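Local coordinates for protein terminase large subunit (Thermus phage G20c, PDB 5M1P) that cuts viral DNA with a metal-dependent nuclease domain and, as the full-length ATP-driven motor subunit, moves the phage genome into empty capsids, at residues A[4-9]-A[155-160]; A[35-40]-A[54-59]; A[60-65]-A[141-146]. One frame throughout, in Å; residues are numbered along the deposited sequence.

The three contacts lie around the nuclease core of the terminase, a domain of the RNase H clan. Interactions 2 and 3 adjoin, with centres about 10 Å apart. Strands 49-56 and 61-69 are neighbours in the main sheet, and Val54 O lies 2.8 Å from Ala63 N. Interaction 1 is at the other side of the chain's centre from interaction 2, about 27 Å between centres. It ties the N-terminal loop to strand 156-160. Each contact lies somewhat back from the metal site. The bound calcium ion is about 12 Å from the side chains of Phe156 and Leu65, and about 13 Å from that of Ile39.

Interaction 1 of 3, residues A[4-9]-A[155-160]; sequences MNSVFS and NFRYYR
Asn5 meets strand 156-160 with both backbone and side chain. Its O accepts from Tyr158 N at 2.8 Å, with an N-H...O angle of 166°. CG sits between the backbone N and the carbonyl carbon (chi1 64°), which turns the amide towards Arg157. There OD1 takes NH1 of Arg157 on a lone pair in its carbonyl plane, at 3.2 Å. The amide and guanidinium planes stand 68° apart. NE of the same guanidinium donates to Arg154 O, so it is bonded by two different nitrogens. Asn5 ND2 makes a weak bond to Tyr158 O and reaches Tyr159 OH through a water. Ser6 forms a single backbone bridge with Arg157, and its CA lies 3.8 Å from Arg157 CD. Its OG bonds instead to Ala3 O. Val7 N donates to Phe156 O at 3.1 Å. Val7 CG2 sits over the face of the Tyr158 ring, 3.7 Å from the centroid, in a CH-pi contact. A second water joins Val7 O to Tyr158 OH. Phe8 CE2 touches Phe156 CD2 at 3.7 Å. These two rings are nearly parallel but slid apart, with little overlap. Val7 and Phe8 pack on helix 122-137, and Phe8 also on helix 177-186. Phe156 touches both helices, while strand 166-170 pairs with strand 156-160 in a two-stranded sheet.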
# COMPACT_ATOMS: atom_id res chain seq x y z
N MET A 4 -9.80 -12.70 17.84
CA MET A 4 -9.23 -14.04 17.65
C MET A 4 -8.74 -14.27 16.22
O MET A 4 -7.76 -15.00 16.02
CB MET A 4 -10.23 -15.13 18.06
CG MET A 4 -10.63 -15.11 19.54
SD MET A 4 -11.67 -16.49 20.08
CE MET A 4 -13.25 -16.09 19.34
N ASN A 5 -9.40 -13.64 15.24
CA ASN A 5 -9.07 -13.81 13.81
C ASN A 5 -8.23 -12.66 13.19
O ASN A 5 -8.24 -12.48 11.97
CB ASN A 5 -10.36 -14.04 13.01
CG ASN A 5 -11.31 -12.84 13.02
OD1 ASN A 5 -11.11 -11.87 13.76
ND2 ASN A 5 -12.35 -12.91 12.19
N SER A 6 -7.51 -11.91 14.02
CA SER A 6 -6.62 -10.84 13.54
C SER A 6 -5.52 -11.39 12.66
O SER A 6 -4.90 -12.39 12.99
CB SER A 6 -5.93 -10.13 14.70
OG SER A 6 -6.86 -9.49 15.54
N VAL A 7 -5.27 -10.71 11.54
CA VAL A 7 -4.13 -11.01 10.70
C VAL A 7 -2.86 -10.40 11.30
O VAL A 7 -1.82 -11.05 11.36
CB VAL A 7 -4.36 -10.50 9.28
CG1 VAL A 7 -3.11 -10.61 8.44
CG2 VAL A 7 -5.50 -11.27 8.63
N PHE A 8 -2.95 -9.14 11.72
CA PHE A 8 -1.76 -8.43 12.19
C PHE A 8 -1.62 -8.54 13.70
O PHE A 8 -1.81 -7.58 14.44
CB PHE A 8 -1.77 -7.00 11.67
CG PHE A 8 -1.71 -6.92 10.18
CD1 PHE A 8 -0.56 -7.34 9.50
CD2 PHE A 8 -2.80 -6.49 9.43
CE1 PHE A 8 -0.50 -7.30 8.12
CE2 PHE A 8 -2.75 -6.46 8.06
CZ PHE A 8 -1.59 -6.85 7.40
N SER A 9 -1.24 -9.73 14.13
CA SER A 9 -1.04 -10.02 15.55
C SER A 9 0.13 -9.23 16.12
O SER A 9 0.19 -9.03 17.33
CB SER A 9 -0.81 -11.52 15.75
OG SER A 9 0.19 -12.02 14.91
N ASN A 155 -8.44 -4.05 11.72
CA ASN A 155 -9.66 -4.72 11.22
C ASN A 155 -9.43 -5.67 10.05
O ASN A 155 -10.40 -6.16 9.48
CB ASN A 155 -10.75 -3.69 10.91
CG ASN A 155 -11.56 -3.32 12.13
OD1 ASN A 155 -11.10 -3.53 13.26
ND2 ASN A 155 -12.75 -2.78 11.93
N PHE A 156 -8.18 -6.01 9.74
CA PHE A 156 -7.91 -6.97 8.68
C PHE A 156 -7.86 -8.36 9.29
O PHE A 156 -7.05 -8.61 10.18
CB PHE A 156 -6.59 -6.61 8.00
CG PHE A 156 -6.46 -7.19 6.64
CD1 PHE A 156 -7.30 -6.76 5.61
CD2 PHE A 156 -5.50 -8.17 6.37
CE1 PHE A 156 -7.18 -7.29 4.34
CE2 PHE A 156 -5.37 -8.69 5.10
CZ PHE A 156 -6.22 -8.25 4.08
N ARG A 157 -8.74 -9.26 8.84
CA ARG A 157 -9.01 -10.52 9.53
C ARG A 157 -9.01 -11.73 8.61
O ARG A 157 -9.14 -11.61 7.39
CB ARG A 157 -10.35 -10.47 10.24
CG ARG A 157 -10.60 -9.24 11.08
CD ARG A 157 -9.65 -9.05 12.24
NE ARG A 157 -10.03 -7.84 12.97
CZ ARG A 157 -11.10 -7.74 13.76
NH1 ARG A 157 -11.91 -8.77 13.98
NH2 ARG A 157 -11.37 -6.58 14.35
N TYR A 158 -8.89 -12.89 9.25
CA TYR A 158 -8.96 -14.19 8.58
C TYR A 158 -10.39 -14.70 8.57
O TYR A 158 -11.08 -14.66 9.58
CB TYR A 158 -8.11 -15.22 9.33
CG TYR A 158 -6.63 -15.06 9.20
CD1 TYR A 158 -5.99 -15.32 8.00
CD2 TYR A 158 -5.85 -14.71 10.31
CE1 TYR A 158 -4.61 -15.22 7.89
CE2 TYR A 158 -4.47 -14.61 10.20
CZ TYR A 158 -3.85 -14.85 8.99
OH TYR A 158 -2.49 -14.76 8.86
N TYR A 159 -10.80 -15.23 7.42
CA TYR A 159 -12.05 -15.97 7.26
C TYR A 159 -11.75 -17.24 6.48
O TYR A 159 -10.62 -17.48 6.07
CB TYR A 159 -13.07 -15.09 6.54
CG TYR A 159 -13.37 -13.84 7.31
CD1 TYR A 159 -14.29 -13.85 8.35
CD2 TYR A 159 -12.72 -12.64 7.03
CE1 TYR A 159 -14.56 -12.71 9.08
CE2 TYR A 159 -12.98 -11.50 7.75
CZ TYR A 159 -13.90 -11.54 8.78
OH TYR A 159 -14.16 -10.41 9.52
N ARG A 160 -12.78 -18.07 6.28
CA ARG A 160 -12.67 -19.28 5.48
C ARG A 160 -13.79 -19.32 4.47
O ARG A 160 -14.92 -18.97 4.79
CB ARG A 160 -12.70 -20.52 6.39
CG ARG A 160 -11.41 -20.73 7.18
CD ARG A 160 -10.33 -21.41 6.34
NE ARG A 160 -8.98 -21.23 6.89
CZ ARG A 160 -7.88 -21.79 6.38
NH1 ARG A 160 -6.69 -21.56 6.94
NH2 ARG A 160 -7.96 -22.58 5.32
O HOH W 1 -15.04 -11.42 12.47
O HOH W 2 -0.83 -13.40 10.45
O HOH W 3 -5.32 -7.55 12.04

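Interaction 2 of 3, residues A[35-40]-A[54-59]; sequences HIYCIG and VLDLDT
Tyr37 to Ile39 pair antiparallel with Val54 to Asp56. Cys38 N donates to Leu55 O at 3.1 Å and Leu55 N to Cys38 O at 2.8 Å, the hydrogen-bonded pair. Beyond the paired strands, Leu57 N donates to Ile36 O. Asp56 CG is anti to the backbone N (chi1 -179°), which points the carboxylate at His35. His35 ND1 donates to Asp56 OD2 at 2.7 Å, in the imidazole plane and on the syn lone pair. A water bridges OD2 to Tyr37 OH, which also bonds to Arg32 N. Asp56 OD1 accepts from Asp58 N, an Asx turn, and from Thr59 N, an Asx motif; with His35 on OD2, these limit the carboxylate's rotation. Asp58 OD2 accepts from Ile36 N at 2.9 Å, from above the carboxylate plane. This is the beta hairpin of strands 37-42 and 49-56 in the RNase H-like sheet, whose first strand leads on to Asp42 at the calcium site. Asp58 CB makes a CH-pi contact over the His35 ring, 3.6 Å from its centroid, with the carboxylate near parallel. Val54 CG1 packs on Tyr37 CD2. Ile39 and Val54 lie side by side against helix 73-86. On the other face, Cys38 SG touches Leu57 CD2 at 3.9 Å.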
# COMPACT_ATOMS: atom_id res chain seq x y z
N HIS A 35 19.04 7.55 -0.25
CA HIS A 35 18.20 6.37 -0.09
C HIS A 35 17.43 6.05 -1.36
O HIS A 35 17.22 6.91 -2.22
CB HIS A 35 17.24 6.55 1.07
CG HIS A 35 17.92 6.58 2.41
ND1 HIS A 35 17.23 6.75 3.58
CD2 HIS A 35 19.23 6.45 2.75
CE1 HIS A 35 18.07 6.72 4.60
NE2 HIS A 35 19.29 6.55 4.12
N ILE A 36 17.01 4.79 -1.47
CA ILE A 36 16.26 4.27 -2.61
C ILE A 36 14.84 4.01 -2.10
O ILE A 36 14.65 3.50 -0.99
CB ILE A 36 16.92 2.99 -3.15
CG1 ILE A 36 18.30 3.30 -3.75
CG2 ILE A 36 16.05 2.29 -4.18
CD1 ILE A 36 18.28 3.97 -5.11
N TYR A 37 13.85 4.34 -2.93
CA TYR A 37 12.44 4.24 -2.54
C TYR A 37 11.66 3.42 -3.54
O TYR A 37 12.05 3.28 -4.71
CB TYR A 37 11.82 5.64 -2.53
CG TYR A 37 12.41 6.57 -1.50
CD1 TYR A 37 13.62 7.24 -1.72
CD2 TYR A 37 11.74 6.81 -0.31
CE1 TYR A 37 14.14 8.10 -0.78
CE2 TYR A 37 12.26 7.69 0.63
CZ TYR A 37 13.46 8.33 0.39
OH TYR A 37 13.98 9.22 1.31
N CYS A 38 10.54 2.87 -3.08
CA CYS A 38 9.55 2.30 -3.97
C CYS A 38 8.20 2.77 -3.48
O CYS A 38 8.10 3.34 -2.38
CB CYS A 38 9.65 0.77 -4.01
SG CYS A 38 9.09 -0.05 -2.51
N ILE A 39 7.17 2.54 -4.28
CA ILE A 39 5.82 3.00 -3.97
C ILE A 39 4.84 1.86 -4.20
O ILE A 39 4.68 1.42 -5.33
CB ILE A 39 5.41 4.19 -4.87
CG1 ILE A 39 6.47 5.30 -4.82
CG2 ILE A 39 4.02 4.70 -4.47
CD1 ILE A 39 6.19 6.49 -5.70
N GLY A 40 4.20 1.39 -3.14
CA GLY A 40 3.12 0.41 -3.28
C GLY A 40 1.89 1.12 -3.78
O GLY A 40 1.50 2.13 -3.20
N VAL A 54 4.84 5.35 -0.15
CA VAL A 54 6.25 5.54 -0.46
C VAL A 54 7.09 4.97 0.68
O VAL A 54 7.03 5.48 1.81
CB VAL A 54 6.58 7.03 -0.65
CG1 VAL A 54 8.02 7.19 -1.09
CG2 VAL A 54 5.66 7.69 -1.67
N LEU A 55 7.87 3.93 0.38
CA LEU A 55 8.72 3.23 1.33
C LEU A 55 10.19 3.51 1.06
O LEU A 55 10.67 3.34 -0.04
CB LEU A 55 8.47 1.73 1.21
CG LEU A 55 9.32 0.81 2.09
CD1 LEU A 55 9.18 1.16 3.56
CD2 LEU A 55 8.92 -0.63 1.84
N ASP A 56 10.87 3.98 2.09
CA ASP A 56 12.32 4.13 2.07
C ASP A 56 12.91 2.73 2.28
O ASP A 56 12.79 2.15 3.38
CB ASP A 56 12.73 5.09 3.18
CG ASP A 56 14.22 5.35 3.24
OD1 ASP A 56 15.03 4.45 2.91
OD2 ASP A 56 14.59 6.45 3.68
N LEU A 57 13.51 2.17 1.23
CA LEU A 57 14.02 0.80 1.29
C LEU A 57 15.33 0.68 2.08
O LEU A 57 15.74 -0.44 2.41
CB LEU A 57 14.19 0.24 -0.12
CG LEU A 57 12.89 -0.02 -0.89
CD1 LEU A 57 13.18 -0.30 -2.36
CD2 LEU A 57 12.10 -1.16 -0.29
N ASP A 58 15.97 1.80 2.38
CA ASP A 58 17.14 1.81 3.25
C ASP A 58 16.77 1.76 4.73
O ASP A 58 17.53 1.21 5.53
CB ASP A 58 18.02 3.04 2.96
CG ASP A 58 18.56 3.07 1.54
OD1 ASP A 58 19.79 3.27 1.38
OD2 ASP A 58 17.79 2.90 0.57
N THR A 59 15.64 2.33 5.12
CA THR A 59 15.23 2.38 6.54
C THR A 59 14.03 1.51 6.88
O THR A 59 13.79 1.24 8.06
CB THR A 59 14.90 3.81 6.96
OG1 THR A 59 13.70 4.23 6.30
CG2 THR A 59 16.06 4.76 6.67
O HOH W 4 12.88 8.56 3.73

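Interaction 3 of 3, residues A[60-65]-A[141-146]; sequences GAIACL and VAVPND
Ile62 meets Ala142, Val143 and Pro144 where the start of strand 61-69 comes close to strand 142-144 in the RNase H-like fold. The two strands run in roughly the same direction, 28° apart. In sheet order, strands 25-27 and 15-22 come between them, and 142-144 is the edge strand next to 15-22. The contact therefore joins an inner strand to the edge of the same sheet. One backbone bond spans it: Ile62 N donates to Ala142 O at 3.0 Å, with an N-H...O angle of 170°. The side chain of Ile62 then spreads over the second segment. CB lies 3.5 Å from Ala142 O and also faces the Pro144 ring. CG2, which is anti to the backbone N, turns to that ring and meets Pro144 CD at 3.8 Å. The two side chains cross at about a right angle. CG1 takes the other branch and passes Ala142 O at 3.4 Å. It also comes near Val143 CG1. A chi2 of -61° then carries CD1 back over strand 49-56, where it packs on Leu55. The tip of Ile62 thus links this contact to the hairpin strand. At one end of the contact, Ala61 CB rests against Ala142 CB. There the hydroxyl of Tyr186 bonds to both Gly60 O and Ala142 N, and so bridges the two segments. Between Ile62 and Leu65, Ala63 and Cys64 form a classic beta bulge opposite Val54. Beyond it Leu65 points back towards the proline, and Leu65 CB comes to 4.3 Å from Pro144 CG.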
# COMPACT_ATOMS: atom_id res chain seq x y z
N GLY A 60 13.24 1.11 5.88
CA GLY A 60 12.02 0.35 6.13
C GLY A 60 10.87 1.20 6.63
O GLY A 60 9.88 0.66 7.12
N ALA A 61 10.97 2.53 6.50
CA ALA A 61 9.92 3.45 6.95
C ALA A 61 9.15 4.05 5.79
O ALA A 61 9.73 4.42 4.77
CB ALA A 61 10.52 4.55 7.80
N ILE A 62 7.84 4.16 5.96
CA ILE A 62 7.01 4.89 5.03
C ILE A 62 7.35 6.38 5.16
O ILE A 62 7.32 6.95 6.26
CB ILE A 62 5.51 4.65 5.30
CG1 ILE A 62 5.14 3.18 5.06
CG2 ILE A 62 4.64 5.60 4.49
CD1 ILE A 62 5.36 2.69 3.65
N ALA A 63 7.72 6.98 4.04
CA ALA A 63 8.06 8.40 3.97
C ALA A 63 6.85 9.26 3.64
O ALA A 63 6.78 10.43 4.03
CB ALA A 63 9.14 8.63 2.93
N CYS A 64 5.89 8.70 2.89
CA CYS A 64 4.73 9.46 2.43
C CYS A 64 3.64 8.46 2.06
O CYS A 64 3.96 7.39 1.53
CB CYS A 64 5.13 10.27 1.20
SG CYS A 64 3.83 11.36 0.61
N LEU A 65 2.40 8.79 2.38
CA LEU A 65 1.27 7.96 1.96
C LEU A 65 0.21 8.87 1.39
O LEU A 65 -0.20 9.81 2.05
CB LEU A 65 0.74 7.18 3.16
CG LEU A 65 -0.38 6.18 2.80
CD1 LEU A 65 -0.22 4.92 3.64
CD2 LEU A 65 -1.77 6.77 2.96
N VAL A 141 8.31 -2.42 10.43
CA VAL A 141 7.29 -1.66 9.71
C VAL A 141 7.03 -0.37 10.47
O VAL A 141 6.83 -0.39 11.69
CB VAL A 141 6.00 -2.48 9.53
CG1 VAL A 141 4.91 -1.68 8.82
CG2 VAL A 141 6.28 -3.75 8.73
N ALA A 142 7.10 0.76 9.77
CA ALA A 142 6.91 2.07 10.35
C ALA A 142 6.02 2.89 9.44
O ALA A 142 6.34 3.09 8.27
CB ALA A 142 8.26 2.75 10.56
N VAL A 143 4.87 3.32 9.96
CA VAL A 143 3.83 3.98 9.18
C VAL A 143 3.39 5.31 9.81
O VAL A 143 3.61 5.52 11.00
CB VAL A 143 2.60 3.07 9.02
CG1 VAL A 143 2.99 1.74 8.39
CG2 VAL A 143 1.86 2.82 10.34
N PRO A 144 2.76 6.19 9.01
CA PRO A 144 2.18 7.39 9.59
C PRO A 144 1.19 7.04 10.70
O PRO A 144 0.37 6.14 10.53
CB PRO A 144 1.46 8.05 8.42
CG PRO A 144 2.12 7.50 7.20
CD PRO A 144 2.51 6.11 7.55
N ASN A 145 1.28 7.75 11.82
CA ASN A 145 0.47 7.48 13.00
C ASN A 145 -0.90 8.11 12.79
O ASN A 145 -1.26 9.13 13.40
CB ASN A 145 1.19 8.03 14.24
CG ASN A 145 0.54 7.60 15.53
OD1 ASN A 145 -0.47 6.89 15.54
ND2 ASN A 145 1.12 8.03 16.64
N ASP A 146 -1.68 7.47 11.93
CA ASP A 146 -2.95 7.98 11.48
C ASP A 146 -3.98 6.93 11.84
O ASP A 146 -3.82 5.76 11.48
CB ASP A 146 -2.91 8.20 9.97
CG ASP A 146 -4.23 8.62 9.41
OD1 ASP A 146 -4.62 9.80 9.61
OD2 ASP A 146 -4.90 7.77 8.80